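Local coordinates for Low molecular weight protein-tyrosine-phosphatase ptpA (Staphylococcus aureus, PDB 3ROF) that removes phosphate from phosphotyrosine residues of proteins and probably acts as a secreted effector that counteracts host defences during infection, at residues M90-S93 against N94-N97; R28-L31 against K32-I36. One frame throughout, in Å; residues are numbered along the deposited sequence. Where two conformers were deposited one is given.

Contact 1 (M90-S93 against N94-N97)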
loop_
_atom_site.group_PDB
_atom_site.type_symbol
_atom_site.label_atom_id
_atom_site.label_comp_id
_atom_site.label_asym_id
_atom_site.label_seq_id
_atom_site.Cartn_x
_atom_site.Cartn_y
_atom_site.Cartn_z
ATOM N N MET A 90 4.047 0.216 -5.486
ATOM C CA MET A 90 4.457 -1.146 -5.780
ATOM C C MET A 90 5.552 -1.272 -6.828
ATOM O O MET A 90 6.456 -2.106 -6.655
ATOM C CB MET A 90 3.232 -1.973 -6.162
ATOM C CG MET A 90 2.205 -2.026 -5.040
ATOM S SD MET A 90 2.842 -2.969 -3.636
ATOM C CE MET A 90 1.803 -2.345 -2.353
ATOM N N ASP A 91 5.473 -0.503 -7.904
ATOM C CA ASP A 91 6.422 -0.620 -8.984
ATOM C C ASP A 91 6.767 0.773 -9.535
ATOM O O ASP A 91 6.251 1.808 -9.075
ATOM C CB ASP A 91 5.903 -1.611 -10.066
ATOM C CG ASP A 91 4.708 -1.103 -10.866
ATOM O OD1 ASP A 91 4.594 0.110 -11.028
ATOM O OD2 ASP A 91 3.902 -1.964 -11.325
ATOM N N GLN A 92 7.725 0.801 -10.459
ATOM C CA GLN A 92 8.219 2.066 -10.964
ATOM C C GLN A 92 7.136 2.847 -11.673
ATOM O O GLN A 92 7.104 4.087 -11.585
ATOM C CB GLN A 92 9.373 1.841 -11.926
ATOM C CG GLN A 92 10.028 3.126 -12.380
ATOM C CD GLN A 92 10.638 3.917 -11.210
ATOM O OE1 GLN A 92 11.276 3.339 -10.330
ATOM N NE2 GLN A 92 10.444 5.234 -11.206
ATOM N N SER A 93 6.262 2.173 -12.429
ATOM C CA SER A 93 5.194 2.913 -13.108
ATOM C C SER A 93 4.306 3.611 -12.098
ATOM O O SER A 93 3.821 4.705 -12.353
ATOM C CB SER A 93 4.389 1.998 -14.032
ATOM O OG SER A 93 3.542 1.076 -13.332
ATOM N N ASN A 94 4.082 2.970 -10.956
ATOM C CA ASN A 94 3.295 3.607 -9.929
ATOM C C ASN A 94 3.969 4.897 -9.398
ATOM O O ASN A 94 3.302 5.943 -9.257
ATOM C CB ASN A 94 3.074 2.661 -8.744
ATOM C CG ASN A 94 2.453 1.318 -9.074
ATOM O OD1 ASN A 94 2.731 0.364 -8.333
ATOM N ND2 ASN A 94 1.575 1.233 -10.061
ATOM N N VAL A 95 5.273 4.826 -9.123
ATOM C CA VAL A 95 6.046 5.997 -8.684
ATOM C C VAL A 95 5.892 7.114 -9.714
ATOM O O VAL A 95 5.569 8.267 -9.399
ATOM C CB VAL A 95 7.516 5.635 -8.485
ATOM C CG1 VAL A 95 8.352 6.916 -8.299
ATOM C CG2 VAL A 95 7.675 4.697 -7.287
ATOM N N ASP A 96 6.138 6.770 -10.969
ATOM C CA ASP A 96 6.120 7.780 -12.028
ATOM C C ASP A 96 4.741 8.418 -12.119
ATOM O O ASP A 96 4.588 9.665 -12.269
ATOM C CB ASP A 96 6.480 7.172 -13.383
ATOM C CG ASP A 96 7.902 6.624 -13.458
ATOM O OD1 ASP A 96 8.738 7.010 -12.624
ATOM O OD2 ASP A 96 8.175 5.804 -14.376
ATOM N N ASN A 97 3.704 7.582 -12.128
ATOM C CA ASN A 97 2.350 8.096 -12.323
ATOM C C ASN A 97 1.893 8.935 -11.106
ATOM O O ASN A 97 1.220 9.951 -11.276
ATOM C CB ASN A 97 1.337 6.972 -12.584
ATOM C CG ASN A 97 1.592 6.155 -13.868
ATOM O OD1 ASN A 97 1.018 5.074 -14.001
ATOM N ND2 ASN A 97 2.450 6.614 -14.757
HETATM O O HOH W 1 1.447 -1.231 -12.205
#
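Asp-91 and Asn-94 grip each other's backbones at the first turn of helix 92-101. Asp-91 OD1 takes the N-H of Asn-94 at 2.9 Å, nearly along its C-O axis, while Asn-94 OD1 reaches back to the N of Asp-91, also at 2.9 Å, with the donor 46° above the amide carbonyl plane. The same Asn-94 OD1 receives a weak bond from Met-90 N. Asp-91 CG sits between its own backbone N and carbonyl carbon (chi1 70°), a position that turns the carboxylate over the start of the helix; the carboxylate and Asn-94 amide planes are about 20° apart. Asp-91 OD1 also accepts from Ser-93 OG at 2.7 Å, on the syn side but out of the carboxylate plane. Asp-91 OD2 makes a salt bridge with Arg-19, an active-site residue by similarity, so the cap probably helps position that arginine; together these bonds probably limit the carboxylate's rotation. This inner part is close-knit, with Met-90 and Asn-94 buried and both OD1 atoms gripped twice. Water 1 bridges Asp-91 OD2 and, weakly, Asn-94 ND2. The outer side is looser, Gln-92 and Asp-96 being partly exposed. Gln-92, bent at chi2, puts NE2 2.8 Å from Asp-96 OD1, above the carboxylate plane, while OE1 is hydrogen-bonded to Lys-111. Reciprocal side-chain-to-backbone bonds like those of Asp-91 and Asn-94 define a capping box, here opening the helix of the beta-alpha-beta unit 86-111 beside the phosphatase active site.

Contact 2 (R28-L31 against K32-I36)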
loop_
_atom_site.group_PDB
_atom_site.type_symbol
_atom_site.label_atom_id
_atom_site.label_comp_id
_atom_site.label_asym_id
_atom_site.label_seq_id
_atom_site.Cartn_x
_atom_site.Cartn_y
_atom_site.Cartn_z
ATOM N N ARG A 28 -2.615 -3.189 8.259
ATOM C CA ARG A 28 -3.570 -2.869 9.320
ATOM C C ARG A 28 -3.586 -3.952 10.396
ATOM O O ARG A 28 -3.574 -3.654 11.603
ATOM C CB ARG A 28 -4.969 -2.689 8.728
ATOM C CG ARG A 28 -6.029 -2.435 9.785
ATOM C CD ARG A 28 -7.400 -2.129 9.157
ATOM N NE ARG A 28 -7.332 -0.871 8.426
ATOM C CZ ARG A 28 -7.428 -0.727 7.107
ATOM N NH1 ARG A 28 -7.788 -1.727 6.333
ATOM N NH2 ARG A 28 -7.173 0.451 6.579
ATOM N N GLN A 29 -3.620 -5.216 9.988
ATOM C CA GLN A 29 -3.646 -6.284 10.963
ATOM C C GLN A 29 -2.336 -6.350 11.742
ATOM O O GLN A 29 -2.344 -6.626 12.937
ATOM C CB GLN A 29 -3.951 -7.616 10.275
ATOM C CG GLN A 29 -4.070 -8.752 11.274
ATOM C CD GLN A 29 -5.285 -8.590 12.198
ATOM O OE1 GLN A 29 -6.391 -8.229 11.782
ATOM N NE2 GLN A 29 -5.076 -8.893 13.474
ATOM N N ARG A 30 -1.210 -6.117 11.062
ATOM C CA ARG A 30 0.078 -6.200 11.716
ATOM C C ARG A 30 0.172 -5.120 12.804
ATOM O O ARG A 30 0.702 -5.401 13.897
ATOM C CB ARG A 30 1.217 -6.074 10.690
ATOM C CG ARG A 30 2.575 -6.319 11.328
ATOM C CD ARG A 30 2.620 -7.680 11.967
ATOM N NE ARG A 30 3.965 -8.071 12.360
ATOM C CZ ARG A 30 4.227 -9.281 12.824
ATOM N NH1 ARG A 30 3.235 -10.128 13.035
ATOM N NH2 ARG A 30 5.477 -9.621 13.085
ATOM N N LEU A 31 -0.266 -3.908 12.488
ATOM C CA LEU A 31 -0.235 -2.854 13.478
ATOM C C LEU A 31 -1.092 -3.209 14.687
ATOM O O LEU A 31 -0.718 -2.958 15.834
ATOM C CB LEU A 31 -0.753 -1.569 12.859
ATOM C CG LEU A 31 0.169 -0.942 11.821
ATOM C CD1 LEU A 31 -0.537 0.032 10.890
ATOM C CD2 LEU A 31 1.380 -0.262 12.482
ATOM N N LYS A 32 -2.260 -3.801 14.445
ATOM C CA LYS A 32 -3.115 -4.250 15.526
ATOM C C LYS A 32 -2.384 -5.279 16.399
ATOM O O LYS A 32 -2.357 -5.190 17.631
ATOM C CB LYS A 32 -4.394 -4.831 14.940
ATOM C CG LYS A 32 -5.402 -5.243 15.951
ATOM C CD LYS A 32 -6.646 -5.838 15.300
ATOM C CE LYS A 32 -7.677 -6.230 16.363
ATOM N NZ LYS A 32 -8.924 -6.780 15.758
ATOM N N ASP A 33 -1.775 -6.257 15.752
ATOM C CA ASP A 33 -1.077 -7.335 16.452
ATOM C C ASP A 33 0.156 -6.841 17.226
ATOM O O ASP A 33 0.529 -7.455 18.238
ATOM C CB ASP A 33 -0.678 -8.456 15.479
ATOM C CG ASP A 33 -1.878 -9.230 14.956
ATOM O OD1 ASP A 33 -2.979 -9.101 15.535
ATOM O OD2 ASP A 33 -1.738 -9.964 13.947
ATOM N N ARG A 34 0.778 -5.766 16.752
ATOM C CA ARG A 34 1.923 -5.131 17.411
ATOM C C ARG A 34 1.500 -4.045 18.377
ATOM O O ARG A 34 2.341 -3.404 19.010
ATOM C CB ARG A 34 2.916 -4.566 16.393
ATOM C CG ARG A 34 3.653 -5.666 15.631
ATOM C CD ARG A 34 4.634 -5.145 14.633
ATOM N NE ARG A 34 5.646 -4.357 15.298
ATOM C CZ ARG A 34 6.691 -3.816 14.688
ATOM N NH1 ARG A 34 6.907 -3.999 13.406
ATOM N NH2 ARG A 34 7.541 -3.050 15.377
ATOM N N ASN A 35 0.210 -3.840 18.569
ATOM C CA ASN A 35 -0.284 -2.841 19.513
ATOM C C ASN A 35 0.213 -1.439 19.209
ATOM O O ASN A 35 0.523 -0.662 20.115
ATOM C CB ASN A 35 0.025 -3.248 20.951
ATOM C CG ASN A 35 -0.723 -4.481 21.346
ATOM O OD1 ASN A 35 -1.947 -4.542 21.216
ATOM N ND2 ASN A 35 -0.000 -5.484 21.820
ATOM N N ILE A 36 0.246 -1.113 17.919
ATOM C CA ILE A 36 0.607 0.225 17.462
ATOM C C ILE A 36 -0.645 0.923 16.953
ATOM O O ILE A 36 -1.330 0.379 16.077
ATOM C CB ILE A 36 1.662 0.139 16.370
ATOM C CG1 ILE A 36 2.929 -0.484 16.938
ATOM C CG2 ILE A 36 1.950 1.515 15.776
ATOM C CD1 ILE A 36 3.923 -0.814 15.881
HETATM O O HOH W 2 -8.791 -8.995 13.193
HETATM O O HOH W 3 -7.145 -9.289 15.816
HETATM O O HOH W 4 0.320 -9.902 12.159
#
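The backbone runs in regular helical bonds, Lys-32 N to Arg-28 O and Asp-33 N to Gln-29 O, until Asn-35 turns to positive phi (58°) and closes helix 19-33 with a Schellman motif. Its two bonds back into the last turn are Ile-36 N to Leu-31 O at 2.9 Å and Asn-35 N to Lys-32 O at 3.0 Å. The turn brings Ile-36 under the helix end, where its CG2 packs on Leu-31 CD2 at 3.8 Å; the Leu-31 side chain also packs against strand 39-45 and that of Ile-36 against helix 132-153. On the outer face Gln-29, bent at chi2 (66°), swings NE2 up to Asp-33 OD1 at 2.9 Å, coming from above the carboxylate, with the two planes 55° apart. Water 2 donates to Gln-29 OE1, and water 3 accepts from Gln-29 NE2. Arg-30 and Arg-34 turn their guanidinium groups to helix 132-153: both make salt bridges with Asp-144, Arg-34 also with Asp-148, and Arg-30 NE passes Arg-34 CD at 3.8 Å with the guanidinium planes nearly perpendicular. Water 4 sits in the plane of the Arg-30 guanidinium, 3.1 Å from NH1, and donates to Asp-33 OD2 at 2.7 Å.

In the fold
Contacts 1 and 2 lie on opposite sides of the chain's centre, about 27 Å apart between centres, and treat opposite helix ends: contact 1 begins helix 92-101, whereas contact 2 finishes helix 19-33. Each belongs to a different beta-alpha-beta unit of the same parallel sheet. Both are partly buried, but three residues of contact 2 are exposed and none of contact 1. In contact 1 the side chains themselves cap the helix, close to the active site; in contact 2, away from the annotated sites, the backbone makes the cap and charged side chains tie the helix to 132-153. A glutamine-to-carboxylate bond one turn along recurs in both; the glutamine OE1 goes to Lys-111 in contact 1 and to water in contact 2.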